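Local coordinates for protein LacI family transcription regulator (Bifidobacterium animalis subsp. lactis, PDB 4O5A) that probably regulates transcription as a LacI-family DNA-binding regulator whose periplasmic-binding-protein-like core would sense a small effector, perhaps a sugar, at residues E117-I125 and G141-K149. Sequence-based numbering, arbitrary orientation.
Sequences EVSILEDWI and GDPRIELMK
Leu147 presses into helix 116-127 as a knob among Val118, Leu121, Glu122 and Ile125. Its CD2 meets Leu121 CB at 3.7 Å, and its CD1 lies 3.7 Å from Glu122 CG. Ile125 reaches toward it tip to tip, CD1 to CG. With CG anti to the backbone N (chi1 176°), the Leu147 branches are carried into this hole.

Arg144 crosses Glu117 at about a right angle. NH1 donates to Glu117 OE2 at 2.9 Å in a bent salt bridge, from above the carboxylate plane. Glu117 OE1 lies over one guanidinium face. Leu121 CD1 packs on the Arg144 methylenes. Asp142 grips the guanidinium side-on, NE to OD1 at 2.9 Å and NH2 to OD2 at 2.7 Å. OD1 also caps the helix through Arg144 N.

Farther out, Arg144 NH2 also donates to Leu136 O, and Glu139 N reaches Asp142 OD2. The helices flank strand 132-135 in sequence and run 13° apart on one face of the parallel sheet (order 2-1-3-4-5-6), as in Rossmann-like subdomains of LacI-family regulators. Leu121 and Met148 touch Leu133. A leucine at Arg144 would probably leave both carboxylates without their shared cation. The buried guanidinium probably favours the ionised form of both acids, and the paired bonds to Asp142 fix its rotation.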
ATOM      1  N   GLU A 117       8.891 -20.415   0.310  1.00 40.70           N
ATOM      2  CA  GLU A 117       8.940 -19.949  -1.067  1.00 34.72           C
ATOM      3  C   GLU A 117       9.601 -20.969  -1.992  1.00 35.84           C
ATOM      4  O   GLU A 117       9.057 -21.292  -3.053  1.00 37.82           O
ATOM      5  CB  GLU A 117       9.633 -18.587  -1.200  1.00 42.65           C
ATOM      6  CG  GLU A 117       9.824 -18.185  -2.660  1.00 49.45           C
ATOM      7  CD  GLU A 117      10.174 -16.722  -2.844  1.00 56.06           C
ATOM      8  OE1 GLU A 117      10.404 -16.033  -1.826  1.00 51.39           O
ATOM      9  OE2 GLU A 117      10.217 -16.261  -4.012  1.00 60.13           O
ATOM     10  N   VAL A 118      10.762 -21.476  -1.587  1.00 37.15           N
ATOM     11  CA  VAL A 118      11.467 -22.464  -2.398  1.00 40.67           C
ATOM     12  C   VAL A 118      10.569 -23.667  -2.691  1.00 36.70           C
ATOM     13  O   VAL A 118      10.486 -24.128  -3.828  1.00 36.87           O
ATOM     14  CB  VAL A 118      12.794 -22.894  -1.747  1.00 42.19           C
ATOM     15  CG1 VAL A 118      13.436 -24.029  -2.524  1.00 45.58           C
ATOM     16  CG2 VAL A 118      13.740 -21.714  -1.693  1.00 41.85           C
ATOM     17  N   SER A 119       9.859 -24.143  -1.672  1.00 42.19           N
ATOM     18  CA  SER A 119       8.959 -25.280  -1.847  1.00 41.90           C
ATOM     19  C   SER A 119       7.853 -25.011  -2.874  1.00 38.45           C
ATOM     20  O   SER A 119       7.560 -25.856  -3.713  1.00 39.57           O
ATOM     21  CB  SER A 119       8.364 -25.697  -0.502  1.00 47.21           C
ATOM     22  OG  SER A 119       7.498 -26.799  -0.662  1.00 53.78           O
ATOM     23  N   ILE A 120       7.252 -23.827  -2.821  1.00 35.47           N
ATOM     24  CA  ILE A 120       6.215 -23.473  -3.783  1.00 29.41           C
ATOM     25  C   ILE A 120       6.784 -23.402  -5.200  1.00 33.08           C
ATOM     26  O   ILE A 120       6.181 -23.903  -6.151  1.00 34.39           O
ATOM     27  CB  ILE A 120       5.542 -22.139  -3.407  1.00 30.67           C
ATOM     28  CG1 ILE A 120       4.794 -22.290  -2.078  1.00 38.67           C
ATOM     29  CG2 ILE A 120       4.602 -21.677  -4.517  1.00 32.29           C
ATOM     30  CD1 ILE A 120       4.369 -20.974  -1.447  1.00 42.93           C
ATOM     31  N   LEU A 121       7.960 -22.791  -5.327  1.00 29.36           N
ATOM     32  CA  LEU A 121       8.617 -22.634  -6.616  1.00 34.25           C
ATOM     33  C   LEU A 121       8.962 -23.995  -7.203  1.00 35.57           C
ATOM     34  O   LEU A 121       8.802 -24.221  -8.400  1.00 35.79           O
ATOM     35  CB  LEU A 121       9.886 -21.798  -6.457  1.00 27.03           C
ATOM     36  CG  LEU A 121       9.696 -20.326  -6.097  1.00 35.45           C
ATOM     37  CD1 LEU A 121      11.043 -19.623  -5.974  1.00 34.47           C
ATOM     38  CD2 LEU A 121       8.804 -19.622  -7.112  1.00 35.71           C
ATOM     39  N   GLU A 122       9.427 -24.906  -6.353  1.00 34.68           N
ATOM     40  CA  GLU A 122       9.770 -26.246  -6.806  1.00 35.00           C
ATOM     41  C   GLU A 122       8.531 -26.963  -7.334  1.00 38.25           C
ATOM     42  O   GLU A 122       8.607 -27.720  -8.299  1.00 39.66           O
ATOM     43  CB  GLU A 122      10.442 -27.039  -5.681  1.00 42.96           C
ATOM     44  CG  GLU A 122      11.854 -26.553  -5.365  1.00 53.01           C
ATOM     45  CD  GLU A 122      12.445 -27.173  -4.106  1.00 63.31           C
ATOM     46  OE1 GLU A 122      11.667 -27.580  -3.213  1.00 66.48           O
ATOM     47  OE2 GLU A 122      13.692 -27.247  -4.010  1.00 64.40           O
ATOM     48  N   ASP A 123       7.385 -26.703  -6.713  1.00 36.76           N
ATOM     49  CA  ASP A 123       6.136 -27.321  -7.137  1.00 40.03           C
ATOM     50  C   ASP A 123       5.731 -26.791  -8.507  1.00 34.97           C
ATOM     51  O   ASP A 123       5.341 -27.557  -9.389  1.00 38.44           O
ATOM     52  CB  ASP A 123       5.032 -27.064  -6.105  1.00 42.86           C
ATOM     53  CG  ASP A 123       3.666 -27.518  -6.585  1.00 54.42           C
ATOM     54  OD1 ASP A 123       3.416 -28.743  -6.609  1.00 55.97           O
ATOM     55  OD2 ASP A 123       2.839 -26.645  -6.932  1.00 62.31           O
ATOM     56  N   TRP A 124       5.841 -25.477  -8.678  1.00 31.11           N
ATOM     57  CA  TRP A 124       5.487 -24.829  -9.932  1.00 32.75           C
ATOM     58  C   TRP A 124       6.364 -25.336 -11.063  1.00 31.86           C
ATOM     59  O   TRP A 124       5.886 -25.582 -12.166  1.00 36.13           O
ATOM     60  CB  TRP A 124       5.618 -23.315  -9.792  1.00 32.60           C
ATOM     61  CG  TRP A 124       4.417 -22.686  -9.165  1.00 34.64           C
ATOM     62  CD1 TRP A 124       3.226 -23.291  -8.878  1.00 40.45           C
ATOM     63  CD2 TRP A 124       4.288 -21.321  -8.746  1.00 29.12           C
ATOM     64  NE1 TRP A 124       2.358 -22.380  -8.305  1.00 40.43           N
ATOM     65  CE2 TRP A 124       2.985 -21.166  -8.220  1.00 32.51           C
ATOM     66  CE3 TRP A 124       5.141 -20.215  -8.768  1.00 37.25           C
ATOM     67  CZ2 TRP A 124       2.524 -19.945  -7.720  1.00 33.07           C
ATOM     68  CZ3 TRP A 124       4.683 -19.009  -8.268  1.00 36.10           C
ATOM     69  CH2 TRP A 124       3.385 -18.885  -7.750  1.00 33.17           C
ATOM     70  N   ILE A 125       7.645 -25.512 -10.769  1.00 29.85           N
ATOM     71  CA  ILE A 125       8.597 -25.994 -11.757  1.00 35.65           C
ATOM     72  C   ILE A 125       8.297 -27.438 -12.140  1.00 44.20           C
ATOM     73  O   ILE A 125       8.312 -27.791 -13.321  1.00 41.61           O
ATOM     74  CB  ILE A 125      10.039 -25.883 -11.231  1.00 35.46           C
ATOM     75  CG1 ILE A 125      10.433 -24.407 -11.085  1.00 35.75           C
ATOM     76  CG2 ILE A 125      11.007 -26.599 -12.154  1.00 45.38           C
ATOM     77  CD1 ILE A 125      11.764 -24.189 -10.371  1.00 41.29           C
ATOM     78  N   GLY A 141      23.336 -14.650  -1.383  1.00 59.23           N
ATOM     79  CA  GLY A 141      23.330 -16.104  -1.317  1.00 59.13           C
ATOM     80  C   GLY A 141      21.937 -16.713  -1.301  1.00 58.12           C
ATOM     81  O   GLY A 141      21.698 -17.732  -0.647  1.00 59.49           O
ATOM     82  N   ASP A 142      21.016 -16.084  -2.026  1.00 56.23           N
ATOM     83  CA  ASP A 142      19.618 -16.515  -2.053  1.00 56.75           C
ATOM     84  C   ASP A 142      19.496 -17.933  -2.614  1.00 54.64           C
ATOM     85  O   ASP A 142      20.031 -18.227  -3.686  1.00 55.49           O
ATOM     86  CB  ASP A 142      18.798 -15.531  -2.897  1.00 52.86           C
ATOM     87  CG  ASP A 142      17.312 -15.596  -2.602  1.00 53.83           C
ATOM     88  OD1 ASP A 142      16.730 -16.699  -2.677  1.00 51.39           O
ATOM     89  OD2 ASP A 142      16.726 -14.536  -2.291  1.00 57.62           O
ATOM     90  N   PRO A 143      18.802 -18.826  -1.885  1.00 58.33           N
ATOM     91  CA  PRO A 143      18.636 -20.216  -2.336  1.00 58.71           C
ATOM     92  C   PRO A 143      17.810 -20.333  -3.618  1.00 52.71           C
ATOM     93  O   PRO A 143      17.722 -21.419  -4.188  1.00 55.59           O
ATOM     94  CB  PRO A 143      17.895 -20.880  -1.169  1.00 59.11           C
ATOM     95  CG  PRO A 143      17.212 -19.754  -0.454  1.00 58.81           C
ATOM     96  CD  PRO A 143      18.164 -18.594  -0.576  1.00 60.33           C
ATOM     97  N   ARG A 144      17.211 -19.234  -4.061  1.00 50.41           N
ATOM     98  CA  ARG A 144      16.407 -19.250  -5.278  1.00 46.21           C
ATOM     99  C   ARG A 144      17.256 -19.196  -6.551  1.00 48.50           C
ATOM    100  O   ARG A 144      16.867 -19.749  -7.580  1.00 45.40           O
ATOM    101  CB  ARG A 144      15.391 -18.110  -5.265  1.00 41.60           C
ATOM    102  CG  ARG A 144      14.305 -18.265  -4.212  1.00 46.75           C
ATOM    103  CD  ARG A 144      13.398 -17.048  -4.163  1.00 44.71           C
ATOM    104  NE  ARG A 144      14.093 -15.873  -3.647  1.00 41.69           N
ATOM    105  CZ  ARG A 144      13.624 -14.630  -3.722  1.00 38.96           C
ATOM    106  NH1 ARG A 144      12.447 -14.394  -4.290  1.00 35.30           N
ATOM    107  NH2 ARG A 144      14.335 -13.626  -3.228  1.00 40.37           N
ATOM    108  N   ILE A 145      18.412 -18.539  -6.481  1.00 47.22           N
ATOM    109  CA  ILE A 145      19.302 -18.459  -7.634  1.00 47.04           C
ATOM    110  C   ILE A 145      19.737 -19.861  -8.041  1.00 48.61           C
ATOM    111  O   ILE A 145      19.650 -20.229  -9.210  1.00 50.76           O
ATOM    112  CB  ILE A 145      20.547 -17.588  -7.351  1.00 50.21           C
ATOM    113  CG1 ILE A 145      20.134 -16.203  -6.848  1.00 50.71           C
ATOM    114  CG2 ILE A 145      21.426 -17.477  -8.593  1.00 52.91           C
ATOM    115  CD1 ILE A 145      19.208 -15.457  -7.791  1.00 52.70           C
ATOM    116  N   GLU A 146      20.182 -20.646  -7.063  1.00 48.53           N
ATOM    117  CA  GLU A 146      20.612 -22.018  -7.312  1.00 52.27           C
ATOM    118  C   GLU A 146      19.477 -22.873  -7.868  1.00 52.75           C
ATOM    119  O   GLU A 146      19.696 -23.710  -8.744  1.00 55.92           O
ATOM    120  CB  GLU A 146      21.177 -22.653  -6.037  1.00 52.92           C
ATOM    121  N   LEU A 147      18.268 -22.662  -7.352  1.00 48.82           N
ATOM    122  CA  LEU A 147      17.087 -23.374  -7.832  1.00 45.31           C
ATOM    123  C   LEU A 147      16.846 -23.077  -9.310  1.00 46.31           C
ATOM    124  O   LEU A 147      16.637 -23.994 -10.107  1.00 49.39           O
ATOM    125  CB  LEU A 147      15.852 -22.999  -6.998  1.00 37.12           C
ATOM    126  CG  LEU A 147      14.497 -23.578  -7.419  1.00 41.00           C
ATOM    127  CD1 LEU A 147      14.523 -25.098  -7.386  1.00 43.87           C
ATOM    128  CD2 LEU A 147      13.370 -23.056  -6.537  1.00 41.31           C
HETATM  129  N   MSE A 148      16.891 -21.799  -9.677  1.00 43.49           N
HETATM  130  CA  MSE A 148      16.638 -21.408 -11.059  1.00 39.62           C
HETATM  131  C   MSE A 148      17.729 -21.919 -11.992  1.00 45.91           C
HETATM  132  O   MSE A 148      17.445 -22.352 -13.110  1.00 46.97           O
HETATM  133  CB  MSE A 148      16.504 -19.885 -11.207  1.00 34.43           C
HETATM  134  CG  MSE A 148      15.346 -19.244 -10.467  1.00 37.32           C
HETATM  135 SE   MSE A 148      13.731 -20.327 -10.372  0.54 49.35          SE
HETATM  136  CE  MSE A 148      13.387 -20.627 -12.256  1.00 49.49           C
ATOM    137  N   LYS A 149      18.977 -21.867 -11.538  1.00 48.36           N
ATOM    138  CA  LYS A 149      20.093 -22.269 -12.383  1.00 54.23           C
ATOM    139  C   LYS A 149      20.059 -23.769 -12.657  1.00 55.60           C
ATOM    140  O   LYS A 149      20.459 -24.221 -13.731  1.00 59.21           O
ATOM    141  CB  LYS A 149      21.428 -21.845 -11.761  1.00 56.47           C
ATOM    142  CG  LYS A 149      21.604 -20.332 -11.692  1.00 55.09           C
ATOM    143  CD  LYS A 149      22.986 -19.893 -12.160  1.00 60.39           C
ATOM    144  CE  LYS A 149      23.980 -19.786 -11.015  1.00 66.49           C
ATOM    145  NZ  LYS A 149      25.309 -19.290 -11.491  1.00 68.89           N
TER